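Local coordinates for protelomerase (Agrobacterium tumefaciens, PDB 4F43), which resolves replicated telomere junctions into covalently closed hairpin ends of the linear chromosome and protects those ends, at residues D44-Q47 against D48-A51; I69-I72 against T73-R76; N77-R80 against E81-D85; H87-L90 against K91-G95. The protein carries 1 engineered substitution. One frame throughout, in Å; residues are numbered along the deposited sequence.

Interaction 1 of 4, residues D44-Q47 against D48-A51; sequences DAKQ and DMQA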
loop_
_atom_site.group_PDB
_atom_site.type_symbol
_atom_site.label_atom_id
_atom_site.label_comp_id
_atom_site.label_asym_id
_atom_site.label_seq_id
_atom_site.Cartn_x
_atom_site.Cartn_y
_atom_site.Cartn_z
ATOM N N ASP A 44 -8.978 -29.026 -22.867
ATOM C CA ASP A 44 -7.776 -29.172 -23.678
ATOM C C ASP A 44 -7.866 -28.314 -24.935
ATOM O O ASP A 44 -6.863 -28.072 -25.607
ATOM C CB ASP A 44 -7.546 -30.641 -24.041
ATOM C CG ASP A 44 -8.828 -31.361 -24.406
ATOM O OD1 ASP A 44 -8.866 -32.602 -24.276
ATOM O OD2 ASP A 44 -9.797 -30.687 -24.814
ATOM N N ALA A 45 -9.074 -27.855 -25.249
ATOM C CA ALA A 45 -9.286 -26.975 -26.392
ATOM C C ALA A 45 -9.313 -25.518 -25.948
ATOM O O ALA A 45 -9.859 -25.191 -24.897
ATOM C CB ALA A 45 -10.574 -27.337 -27.115
ATOM N N LYS A 46 -8.725 -24.646 -26.758
ATOM C CA LYS A 46 -8.551 -23.246 -26.384
ATOM C C LYS A 46 -9.713 -22.356 -26.822
ATOM O O LYS A 46 -9.870 -21.239 -26.325
ATOM C CB LYS A 46 -7.222 -22.719 -26.932
ATOM C CG LYS A 46 -6.008 -23.357 -26.273
ATOM C CD LYS A 46 -4.846 -23.520 -27.243
ATOM C CE LYS A 46 -4.253 -22.183 -27.657
ATOM N NZ LYS A 46 -3.035 -22.365 -28.499
ATOM N N GLN A 47 -10.525 -22.856 -27.747
ATOM C CA GLN A 47 -11.699 -22.122 -28.209
ATOM C C GLN A 47 -12.732 -22.034 -27.095
ATOM O O GLN A 47 -13.397 -21.010 -26.926
ATOM C CB GLN A 47 -12.313 -22.805 -29.432
ATOM C CG GLN A 47 -11.324 -23.092 -30.547
ATOM C CD GLN A 47 -11.975 -23.764 -31.739
ATOM O OE1 GLN A 47 -13.020 -23.325 -32.219
ATOM N NE2 GLN A 47 -11.364 -24.843 -32.217
ATOM N N ASP A 48 -12.859 -23.116 -26.334
ATOM C CA ASP A 48 -13.795 -23.159 -25.218
ATOM C C ASP A 48 -13.272 -22.352 -24.037
ATOM O O ASP A 48 -14.051 -21.787 -23.271
ATOM C CB ASP A 48 -14.080 -24.603 -24.801
ATOM C CG ASP A 48 -14.842 -25.374 -25.862
ATOM O OD1 ASP A 48 -14.194 -26.061 -26.681
ATOM O OD2 ASP A 48 -16.089 -25.291 -25.879
ATOM N N MET A 49 -11.950 -22.308 -23.890
ATOM C CA MET A 49 -11.328 -21.431 -22.908
ATOM C C MET A 49 -11.692 -19.997 -23.254
ATOM O O MET A 49 -12.131 -19.223 -22.398
ATOM C CB MET A 49 -9.807 -21.583 -22.934
ATOM C CG MET A 49 -9.294 -22.962 -22.572
ATOM S SD MET A 49 -7.493 -23.022 -22.578
ATOM C CE MET A 49 -7.205 -24.736 -22.157
ATOM N N GLN A 50 -11.514 -19.659 -24.527
ATOM C CA GLN A 50 -11.805 -18.322 -25.022
ATOM C C GLN A 50 -13.275 -17.969 -24.830
ATOM O O GLN A 50 -13.605 -16.832 -24.512
ATOM C CB GLN A 50 -11.431 -18.205 -26.500
ATOM C CG GLN A 50 -11.512 -16.788 -27.045
ATOM C CD GLN A 50 -10.407 -15.898 -26.514
ATOM O OE1 GLN A 50 -9.244 -16.297 -26.464
ATOM N NE2 GLN A 50 -10.766 -14.684 -26.111
ATOM N N ALA A 51 -14.155 -18.946 -25.029
ATOM C CA ALA A 51 -15.587 -18.727 -24.846
ATOM C C ALA A 51 -15.918 -18.480 -23.377
ATOM O O ALA A 51 -16.692 -17.578 -23.043
ATOM C CB ALA A 51 -16.376 -19.913 -25.376
#

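Interaction 2 of 4, residues I69-I72 against T73-R76; sequences ISYI and TKYR. With nucleotides of chain B.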
loop_
_atom_site.group_PDB
_atom_site.type_symbol
_atom_site.label_atom_id
_atom_site.label_comp_id
_atom_site.label_asym_id
_atom_site.label_seq_id
_atom_site.Cartn_x
_atom_site.Cartn_y
_atom_site.Cartn_z
ATOM N N ILE A 69 -10.109 -4.360 -13.932
ATOM C CA ILE A 69 -8.692 -4.709 -13.928
ATOM C C ILE A 69 -8.310 -5.502 -12.674
ATOM O O ILE A 69 -7.632 -6.536 -12.757
ATOM C CB ILE A 69 -7.807 -3.450 -14.058
ATOM C CG1 ILE A 69 -8.015 -2.790 -15.423
ATOM C CG2 ILE A 69 -6.347 -3.804 -13.875
ATOM C CD1 ILE A 69 -7.302 -1.461 -15.585
ATOM N N SER A 70 -8.761 -5.023 -11.518
ATOM C CA SER A 70 -8.506 -5.705 -10.252
ATOM C C SER A 70 -9.078 -7.124 -10.259
ATOM O O SER A 70 -8.416 -8.082 -9.841
ATOM C CB SER A 70 -9.101 -4.904 -9.092
ATOM O OG SER A 70 -8.585 -3.583 -9.069
ATOM N N TYR A 71 -10.310 -7.252 -10.742
ATOM C CA TYR A 71 -10.965 -8.552 -10.842
ATOM C C TYR A 71 -10.213 -9.482 -11.781
ATOM O O TYR A 71 -10.112 -10.680 -11.526
ATOM C CB TYR A 71 -12.414 -8.400 -11.306
ATOM C CG TYR A 71 -13.347 -7.900 -10.230
ATOM C CD1 TYR A 71 -12.878 -7.604 -8.956
ATOM C CD2 TYR A 71 -14.701 -7.737 -10.484
ATOM C CE1 TYR A 71 -13.730 -7.150 -7.970
ATOM C CE2 TYR A 71 -15.560 -7.286 -9.503
ATOM C CZ TYR A 71 -15.068 -6.993 -8.249
ATOM O OH TYR A 71 -15.918 -6.542 -7.268
ATOM N N ILE A 72 -9.688 -8.923 -12.867
ATOM C CA ILE A 72 -8.873 -9.693 -13.798
ATOM C C ILE A 72 -7.624 -10.202 -13.087
ATOM O O ILE A 72 -7.213 -11.349 -13.278
ATOM C CB ILE A 72 -8.497 -8.872 -15.047
ATOM C CG1 ILE A 72 -9.716 -8.703 -15.954
ATOM C CG2 ILE A 72 -7.370 -9.545 -15.817
ATOM C CD1 ILE A 72 -9.439 -7.910 -17.210
ATOM N N THR A 73 -7.037 -9.353 -12.246
ATOM C CA THR A 73 -5.915 -9.776 -11.411
ATOM C C THR A 73 -6.323 -10.949 -10.520
ATOM O O THR A 73 -5.576 -11.922 -10.381
ATOM C CB THR A 73 -5.379 -8.619 -10.545
ATOM O OG1 THR A 73 -4.845 -7.593 -11.391
ATOM C CG2 THR A 73 -4.288 -9.110 -9.605
ATOM N N LYS A 74 -7.518 -10.860 -9.935
ATOM C CA LYS A 74 -8.048 -11.945 -9.109
ATOM C C LYS A 74 -8.145 -13.263 -9.880
ATOM O O LYS A 74 -7.637 -14.296 -9.431
ATOM C CB LYS A 74 -9.421 -11.579 -8.539
ATOM C CG LYS A 74 -9.418 -10.392 -7.593
ATOM C CD LYS A 74 -10.808 -10.149 -7.028
ATOM C CE LYS A 74 -10.840 -8.930 -6.123
ATOM N NZ LYS A 74 -9.971 -9.094 -4.926
ATOM N N TYR A 75 -8.802 -13.216 -11.037
ATOM C CA TYR A 75 -8.942 -14.388 -11.898
ATOM C C TYR A 75 -7.588 -14.991 -12.242
ATOM O O TYR A 75 -7.382 -16.194 -12.090
ATOM C CB TYR A 75 -9.677 -14.028 -13.193
ATOM C CG TYR A 75 -11.179 -13.916 -13.061
ATOM C CD1 TYR A 75 -11.976 -15.051 -12.967
ATOM C CD2 TYR A 75 -11.803 -12.676 -13.053
ATOM C CE1 TYR A 75 -13.349 -14.952 -12.854
ATOM C CE2 TYR A 75 -13.175 -12.566 -12.941
ATOM C CZ TYR A 75 -13.943 -13.707 -12.841
ATOM O OH TYR A 75 -15.310 -13.601 -12.731
ATOM N N ARG A 76 -6.668 -14.147 -12.701
ATOM C CA ARG A 76 -5.340 -14.600 -13.109
ATOM C C ARG A 76 -4.569 -15.254 -11.965
ATOM O O ARG A 76 -3.933 -16.294 -12.153
ATOM C CB ARG A 76 -4.534 -13.442 -13.702
ATOM C CG ARG A 76 -5.095 -12.909 -15.009
ATOM C CD ARG A 76 -4.245 -11.773 -15.549
ATOM N NE ARG A 76 -2.884 -12.213 -15.838
ATOM C CZ ARG A 76 -2.518 -12.805 -16.970
ATOM N NH1 ARG A 76 -3.413 -13.028 -17.922
ATOM N NH2 ARG A 76 -1.256 -13.175 -17.150
ATOM P P DT B 20 -2.020 -9.368 -13.315
ATOM O OP1 DT B 20 -1.915 -10.844 -13.291
ATOM O OP2 DT B 20 -3.350 -8.721 -13.260
ATOM O "O5'" DT B 20 -1.127 -8.798 -12.117
ATOM C "C5'" DT B 20 0.198 -9.280 -11.921
ATOM C "C4'" DT B 20 0.787 -8.735 -10.631
ATOM O "O4'" DT B 20 0.873 -7.290 -10.714
ATOM C "C3'" DT B 20 -0.016 -9.042 -9.370
ATOM O "O3'" DT B 20 0.859 -9.336 -8.286
ATOM C "C2'" DT B 20 -0.791 -7.750 -9.126
ATOM C "C1'" DT B 20 0.194 -6.703 -9.625
ATOM N N1 DT B 20 -0.482 -5.476 -10.106
ATOM C C2 DT B 20 -0.116 -4.257 -9.585
ATOM O O2 DT B 20 0.750 -4.125 -8.738
ATOM N N3 DT B 20 -0.805 -3.192 -10.099
ATOM C C4 DT B 20 -1.801 -3.216 -11.057
ATOM O O4 DT B 20 -2.358 -2.192 -11.448
ATOM C C5 DT B 20 -2.132 -4.529 -11.554
ATOM C C7 DT B 20 -3.193 -4.702 -12.596
ATOM C C6 DT B 20 -1.468 -5.581 -11.062
ATOM P P DC B 9 -20.190 -6.014 -7.579
ATOM O OP1 DC B 9 -21.570 -5.730 -8.031
ATOM O OP2 DC B 9 -19.340 -6.958 -8.338
ATOM O "O5'" DC B 9 -19.393 -4.632 -7.467
ATOM C "C5'" DC B 9 -19.997 -3.521 -6.817
ATOM C "C4'" DC B 9 -18.977 -2.438 -6.517
ATOM O "O4'" DC B 9 -18.051 -2.887 -5.499
ATOM C "C3'" DC B 9 -18.102 -2.006 -7.696
ATOM O "O3'" DC B 9 -18.483 -0.700 -8.119
ATOM C "C2'" DC B 9 -16.674 -2.029 -7.148
ATOM C "C1'" DC B 9 -16.904 -2.083 -5.644
ATOM N N1 DC B 9 -15.772 -2.652 -4.857
ATOM C C2 DC B 9 -15.195 -1.862 -3.860
ATOM O O2 DC B 9 -15.649 -0.728 -3.669
ATOM N N3 DC B 9 -14.165 -2.363 -3.135
ATOM C C4 DC B 9 -13.716 -3.595 -3.380
ATOM N N4 DC B 9 -12.697 -4.042 -2.636
ATOM C C5 DC B 9 -14.292 -4.416 -4.397
ATOM C C6 DC B 9 -15.310 -3.911 -5.107
#

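Interaction 3 of 4, residues N77-R80 against E81-D85; sequences NAIR and EAFGD. With nucleotides of chain B.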
loop_
_atom_site.group_PDB
_atom_site.type_symbol
_atom_site.label_atom_id
_atom_site.label_comp_id
_atom_site.label_asym_id
_atom_site.label_seq_id
_atom_site.Cartn_x
_atom_site.Cartn_y
_atom_site.Cartn_z
ATOM N N ASN A 77 -4.627 -14.645 -10.785
ATOM C CA ASN A 77 -3.994 -15.229 -9.607
ATOM C C ASN A 77 -4.619 -16.569 -9.234
ATOM O O ASN A 77 -3.922 -17.500 -8.823
ATOM C CB ASN A 77 -4.052 -14.264 -8.422
ATOM C CG ASN A 77 -3.074 -13.115 -8.561
ATOM O OD1 ASN A 77 -2.017 -13.257 -9.178
ATOM N ND2 ASN A 77 -3.419 -11.971 -7.984
ATOM N N ALA A 78 -5.936 -16.661 -9.388
ATOM C CA ALA A 78 -6.647 -17.909 -9.128
ATOM C C ALA A 78 -6.187 -19.003 -10.086
ATOM O O ALA A 78 -6.000 -20.153 -9.685
ATOM C CB ALA A 78 -8.147 -17.698 -9.239
ATOM N N ILE A 79 -6.002 -18.635 -11.350
ATOM C CA ILE A 79 -5.523 -19.570 -12.362
ATOM C C ILE A 79 -4.102 -20.028 -12.046
ATOM O O ILE A 79 -3.789 -21.217 -12.137
ATOM C CB ILE A 79 -5.561 -18.953 -13.774
ATOM C CG1 ILE A 79 -6.991 -18.568 -14.155
ATOM C CG2 ILE A 79 -4.990 -19.923 -14.797
ATOM C CD1 ILE A 79 -7.103 -17.854 -15.486
ATOM N N ARG A 80 -3.247 -19.080 -11.672
ATOM C CA ARG A 80 -1.870 -19.397 -11.304
ATOM C C ARG A 80 -1.822 -20.336 -10.106
ATOM O O ARG A 80 -0.968 -21.222 -10.034
ATOM C CB ARG A 80 -1.082 -18.125 -10.992
ATOM C CG ARG A 80 -0.816 -17.239 -12.195
ATOM C CD ARG A 80 0.054 -16.054 -11.809
ATOM N NE ARG A 80 0.291 -15.153 -12.932
ATOM C CZ ARG A 80 1.339 -15.229 -13.746
ATOM N NH1 ARG A 80 1.472 -14.363 -14.740
ATOM N NH2 ARG A 80 2.254 -16.172 -13.564
ATOM N N GLU A 81 -2.743 -20.139 -9.168
ATOM C CA GLU A 81 -2.799 -20.972 -7.972
ATOM C C GLU A 81 -3.303 -22.377 -8.287
ATOM O O GLU A 81 -2.775 -23.363 -7.774
ATOM C CB GLU A 81 -3.689 -20.326 -6.908
ATOM C CG GLU A 81 -3.770 -21.111 -5.608
ATOM C CD GLU A 81 -4.749 -20.506 -4.621
ATOM O OE1 GLU A 81 -4.729 -20.907 -3.438
ATOM O OE2 GLU A 81 -5.542 -19.632 -5.029
ATOM N N ALA A 82 -4.320 -22.460 -9.138
ATOM C CA ALA A 82 -4.966 -23.733 -9.435
ATOM C C ALA A 82 -4.157 -24.618 -10.381
ATOM O O ALA A 82 -3.936 -25.795 -10.099
ATOM C CB ALA A 82 -6.362 -23.498 -9.992
ATOM N N PHE A 83 -3.712 -24.051 -11.497
ATOM C CA PHE A 83 -3.046 -24.836 -12.533
ATOM C C PHE A 83 -1.542 -24.589 -12.587
ATOM O O PHE A 83 -0.750 -25.514 -12.412
ATOM C CB PHE A 83 -3.688 -24.567 -13.894
ATOM C CG PHE A 83 -5.172 -24.791 -13.912
ATOM C CD1 PHE A 83 -5.693 -26.051 -14.154
ATOM C CD2 PHE A 83 -6.046 -23.746 -13.669
ATOM C CE1 PHE A 83 -7.058 -26.263 -14.162
ATOM C CE2 PHE A 83 -7.413 -23.952 -13.674
ATOM C CZ PHE A 83 -7.918 -25.211 -13.922
ATOM N N GLY A 84 -1.150 -23.344 -12.834
ATOM C CA GLY A 84 0.257 -22.996 -12.884
ATOM C C GLY A 84 0.564 -21.815 -13.783
ATOM O O GLY A 84 -0.340 -21.153 -14.291
ATOM N N ASP A 85 1.853 -21.556 -13.979
ATOM C CA ASP A 85 2.303 -20.436 -14.793
ATOM C C ASP A 85 2.511 -20.851 -16.246
ATOM O O ASP A 85 3.127 -20.122 -17.024
ATOM C CB ASP A 85 3.609 -19.866 -14.234
ATOM C CG ASP A 85 3.477 -19.401 -12.798
ATOM O OD1 ASP A 85 2.426 -18.820 -12.452
ATOM O OD2 ASP A 85 4.425 -19.617 -12.014
ATOM P P DA B 21 0.263 -9.756 -6.854
ATOM O OP1 DA B 21 1.167 -10.768 -6.263
ATOM O OP2 DA B 21 -1.174 -10.068 -7.030
ATOM O "O5'" DA B 21 0.373 -8.412 -5.995
ATOM C "C5'" DA B 21 1.649 -7.934 -5.570
ATOM C "C4'" DA B 21 1.523 -6.665 -4.744
ATOM O "O4'" DA B 21 0.813 -5.658 -5.507
ATOM C "C3'" DA B 21 0.749 -6.794 -3.435
ATOM O "O3'" DA B 21 1.241 -5.848 -2.496
ATOM C "C2'" DA B 21 -0.663 -6.425 -3.864
ATOM C "C1'" DA B 21 -0.332 -5.257 -4.783
ATOM N N9 DA B 21 -1.376 -4.911 -5.738
ATOM C C8 DA B 21 -2.115 -5.751 -6.524
ATOM N N7 DA B 21 -2.981 -5.128 -7.291
ATOM C C5 DA B 21 -2.791 -3.788 -6.987
ATOM C C6 DA B 21 -3.390 -2.599 -7.451
ATOM N N6 DA B 21 -4.361 -2.536 -8.372
ATOM N N1 DA B 21 -2.943 -1.445 -6.920
ATOM C C2 DA B 21 -1.977 -1.459 -6.000
ATOM N N3 DA B 21 -1.340 -2.505 -5.489
ATOM C C4 DA B 21 -1.802 -3.642 -6.032
#

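Interaction 4 of 4, residues H87-L90 against K91-G95; sequences HPML and KIATG. With nucleotides of chain B.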
loop_
_atom_site.group_PDB
_atom_site.type_symbol
_atom_site.label_atom_id
_atom_site.label_comp_id
_atom_site.label_asym_id
_atom_site.label_seq_id
_atom_site.Cartn_x
_atom_site.Cartn_y
_atom_site.Cartn_z
ATOM N N HIS A 87 -0.199 -22.452 -18.057
ATOM C CA HIS A 87 -1.509 -22.659 -18.661
ATOM C C HIS A 87 -1.814 -21.596 -19.712
ATOM O O HIS A 87 -1.580 -20.409 -19.486
ATOM C CB HIS A 87 -2.594 -22.673 -17.584
ATOM C CG HIS A 87 -3.827 -23.423 -17.981
ATOM N ND1 HIS A 87 -4.806 -22.877 -18.782
ATOM C CD2 HIS A 87 -4.239 -24.679 -17.686
ATOM C CE1 HIS A 87 -5.769 -23.763 -18.963
ATOM N NE2 HIS A 87 -5.450 -24.864 -18.308
ATOM N N PRO A 88 -2.341 -22.025 -20.872
ATOM C CA PRO A 88 -2.660 -21.142 -22.000
ATOM C C PRO A 88 -3.717 -20.098 -21.652
ATOM O O PRO A 88 -3.794 -19.058 -22.309
ATOM C CB PRO A 88 -3.210 -22.108 -23.055
ATOM C CG PRO A 88 -2.641 -23.434 -22.692
ATOM C CD PRO A 88 -2.596 -23.439 -21.197
ATOM N N MET A 89 -4.518 -20.376 -20.629
ATOM C CA MET A 89 -5.576 -19.466 -20.208
ATOM C C MET A 89 -5.002 -18.133 -19.750
ATOM O O MET A 89 -5.667 -17.100 -19.828
ATOM C CB MET A 89 -6.399 -20.088 -19.082
ATOM C CG MET A 89 -7.740 -19.424 -18.873
ATOM S SD MET A 89 -8.635 -19.319 -20.429
ATOM C CE MET A 89 -10.254 -18.847 -19.848
ATOM N N LEU A 90 -3.763 -18.164 -19.272
ATOM C CA LEU A 90 -3.072 -16.959 -18.835
ATOM C C LEU A 90 -2.827 -16.009 -20.003
ATOM O O LEU A 90 -2.668 -14.804 -19.811
ATOM C CB LEU A 90 -1.745 -17.319 -18.164
ATOM C CG LEU A 90 -1.855 -18.101 -16.855
ATOM C CD1 LEU A 90 -0.480 -18.511 -16.359
ATOM C CD2 LEU A 90 -2.577 -17.268 -15.810
ATOM N N LYS A 91 -2.795 -16.559 -21.213
ATOM C CA LYS A 91 -2.622 -15.748 -22.410
ATOM C C LYS A 91 -3.988 -15.345 -22.948
ATOM O O LYS A 91 -4.102 -14.469 -23.806
ATOM C CB LYS A 91 -1.848 -16.520 -23.479
ATOM C CG LYS A 91 -0.643 -17.283 -22.949
ATOM C CD LYS A 91 0.307 -16.372 -22.189
ATOM C CE LYS A 91 1.379 -17.177 -21.472
ATOM N NZ LYS A 91 2.249 -16.320 -20.622
ATOM N N ILE A 92 -5.024 -16.000 -22.433
ATOM C CA ILE A 92 -6.394 -15.717 -22.833
ATOM C C ILE A 92 -7.075 -14.818 -21.808
ATOM O O ILE A 92 -7.693 -13.813 -22.160
ATOM C CB ILE A 92 -7.208 -17.012 -22.984
ATOM C CG1 ILE A 92 -6.590 -17.903 -24.063
ATOM C CG2 ILE A 92 -8.658 -16.696 -23.308
ATOM C CD1 ILE A 92 -7.302 -19.224 -24.243
ATOM N N ALA A 93 -6.953 -15.185 -20.536
ATOM C CA ALA A 93 -7.571 -14.428 -19.454
ATOM C C ALA A 93 -6.773 -13.176 -19.112
ATOM O O ALA A 93 -6.149 -13.094 -18.055
ATOM C CB ALA A 93 -7.749 -15.303 -18.221
ATOM N N THR A 94 -6.795 -12.204 -20.016
ATOM C CA THR A 94 -6.131 -10.930 -19.778
ATOM C C THR A 94 -6.998 -9.783 -20.281
ATOM O O THR A 94 -7.931 -9.992 -21.059
ATOM C CB THR A 94 -4.750 -10.868 -20.457
ATOM O OG1 THR A 94 -4.078 -9.662 -20.071
ATOM C CG2 THR A 94 -4.896 -10.905 -21.972
ATOM N N GLY A 95 -6.690 -8.572 -19.832
ATOM C CA GLY A 95 -7.471 -7.410 -20.208
ATOM C C GLY A 95 -7.163 -6.905 -21.602
ATOM O O GLY A 95 -6.084 -7.149 -22.142
ATOM P P DA B 19 -1.038 -8.151 -19.887
ATOM O OP1 DA B 19 -0.868 -9.532 -19.383
ATOM O OP2 DA B 19 -1.562 -7.921 -21.251
ATOM O "O5'" DA B 19 -1.975 -7.349 -18.868
ATOM C "C5'" DA B 19 -2.195 -7.836 -17.547
ATOM C "C4'" DA B 19 -1.127 -7.375 -16.570
ATOM O "O4'" DA B 19 -0.895 -5.954 -16.688
ATOM C "C3'" DA B 19 -1.491 -7.518 -15.099
ATOM O "O3'" DA B 19 -1.268 -8.841 -14.633
ATOM C "C2'" DA B 19 -0.540 -6.535 -14.422
ATOM C "C1'" DA B 19 -0.142 -5.583 -15.549
ATOM N N9 DA B 19 -0.373 -4.177 -15.222
ATOM C C8 DA B 19 -1.242 -3.305 -15.818
ATOM N N7 DA B 19 -1.220 -2.100 -15.298
ATOM C C5 DA B 19 -0.271 -2.185 -14.292
ATOM C C6 DA B 19 0.224 -1.246 -13.363
ATOM N N6 DA B 19 -0.186 0.026 -13.291
ATOM N N1 DA B 19 1.170 -1.667 -12.499
ATOM C C2 DA B 19 1.590 -2.935 -12.560
ATOM N N3 DA B 19 1.201 -3.904 -13.385
ATOM C C4 DA B 19 0.259 -3.459 -14.234
#

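Interaction 1 of 4, residues D44-Q47 against D48-A51
K46 and Q50 are joined through their backbones at the start of helix 46-59, where Q50 N donates to K46 O over 2.9 Å. The next bond of the same i to i+4 kind, A51 N to Q47 O, is equally long at 2.9 Å; with these two the alpha-helical pattern is under way.

The van der Waals contacts centre on M49. With CG beside its own backbone N (chi1 -62°) and the chain extended from there, the thioether runs back over the beginning of the helix. CG of M49 lies against the carbonyl O of A45 at 3.3 Å, and its SD passes CG of K46 at 4.0 Å, the two chains crossing obliquely. An unbranched apolar chain suits a residue buried against H87, M89 and I92. The lysine meets the sulfur with CA and CG, and as an exposed residue it can leave its ammonium end to solvent.

Of the polar side chains, D48 merely touches A45, OD1 lying 3.9 Å from the CB methyl. An aspartate in the first turn would probably be favoured by the positive end of the helix dipole. Q50 turns its amide along the helix instead, NE2 binding D54.

M49 is buried between the loop residues D1, M43 and H87 and M89 and I92 of helix 89-92; Q50 also packs on I92, where helix 46-59 meets that short helix.

Interaction 2 of 4, residues I69-I72 against T73-R76
T73 stands one turn beyond I69, and its amide N reaches I69 O at 2.9 Å. Its hydroxyl lies beside the backbone N (chi1 -64°), which turns OG1 to the DNA, where it donates to OP2 of DT20 of chain B at 2.6 Å. A threonine serves doubly here, since CG2 packs on the sugar of the same nucleotide. One turn earlier, I69 CG2 meets the thymine methyl C7 at 3.5 Å, and S70 OG, which also bonds T66 O, meets the amino group of an adenine base; both are major-groove groups.

K74 lies side by side with Y71, its CE 3.7 Å from the ring atom CD1, the lysine's methylenes lying along the ring. The far end of that ring serves DC9 of chain B, with Y71 OH 3.5 Å from the base atom C6 and the phosphate OP2 at the ring edge.

Y75 N makes a nearly straight bond to Y71 O (169°). Its ring lies edge-to-face with F36, and its OH is held by E56.

R76 runs beside I72, CD touching CG2 at 3.8 Å. The bend at chi3 (62°) presents NE to OP1 of DT20 of chain B at 3.0 Å, and NH1 turns to the carbonyls of L90 and A93, which fix the guanidinium in place.

This part of helix 65-82 lies between two DNA backbone segments, while helix 28-40 packs on Y71, K74 and Y75 and helix 97-115 on I69 and I72.

Interaction 3 of 4, residues N77-R80 against E81-D85
The carbonyl O of I79 receives two amides at the end of helix 65-82: F83 N at 2.9 Å, almost straight at 169°, and G84 N in a weak bond of 3.5 Å. G84 is the first residue to leave the helix, with positive phi (152°). At these backbone angles a CB would run into the carbonyl O of F83, which accounts for a glycine here.

Past the glycine the chain doubles back, and D85 meets R80 in a salt bridge, OD1 lying 2.9 Å from NH2. The arginine is extended from CG to NE, long enough to span the turn. Its guanidinium comes to OD1 from above the carboxylate plane, the two planes being 53° apart. D85 is poorly ordered, so this surface bridge probably grips lightly.

One turn back, N77 ND2 donates to OP2 of DA21 of chain B at 3.1 Å; an uncharged amide can bind a phosphate directly. E81 points its carboxylate to S10 instead.

On the buried side, I79 CG2 sits 4.1 Å from F83 CD2. A78, A82 and F83 pack on helix 28-40, whereas I79 and R80 lie against helix 89-92.

Interaction 4 of 4, residues H87-L90 against K91-G95
M89 and I92 cross at about a right angle, the sulfur SD pressing on the branched CB of the isoleucine at 3.7 Å. CG of M89 is swung opposite the backbone N (chi1 -162°) and a bend at chi2 (52°) then carries the sulfur across; M89 CG itself rests 4.2 Å from A93 CB. A flexible thioether can fit between such neighbours, which include F36, M40 and W53 of the surrounding helices.

H87 is turned quite differently. Its ring lies with ND1 in line with the amide of M89, accepting N-H in the ring plane at 3.1 Å, while CD of P88 lies on one face near the rim, 3.2 Å above the plane. This is a side-chain cap on the first turn of the weakly bonded helix 89-92, and a proline suits that turn, where an amide hydrogen is not needed. K91 N answers P88 O at 2.9 Å, coming from above the carbonyl plane, and an inverse gamma turn centred on A93 ends the helix, T94 N bonding I92 O at 2.8 Å.

L90 packs on I79 of helix 65-82. K91 keeps CB and CG near P88 O, and the bend at chi2 brings CD back against the L90 carbonyl. T94 sets OG1 opposite the backbone N, about 3.3 Å from both phosphate oxygens OP1 and OP2 of DA19 of chain B.

Interaction 4 is the hub. It touches interaction 1 where M49 CE meets H87 CE1 at 3.6 Å, interaction 3 where I79 CG2 meets L90 CD2 at 3.7 Å, and interaction 2 where R76 NH1 lies 2.7 Å from L90 O and equally 2.7 Å from A93 O. Interactions 2 and 3 adjoin along helix 65-82, the second running off its end, their centres about 12 Å apart. Along one DNA strand, interactions 4, 2 and 3 meet the consecutive phosphates of DA19, DT20 and DA21 of chain B in turn. Interaction 1, its nearest atom about 12 Å from the DNA, touches interaction 4 but not interactions 2 and 3.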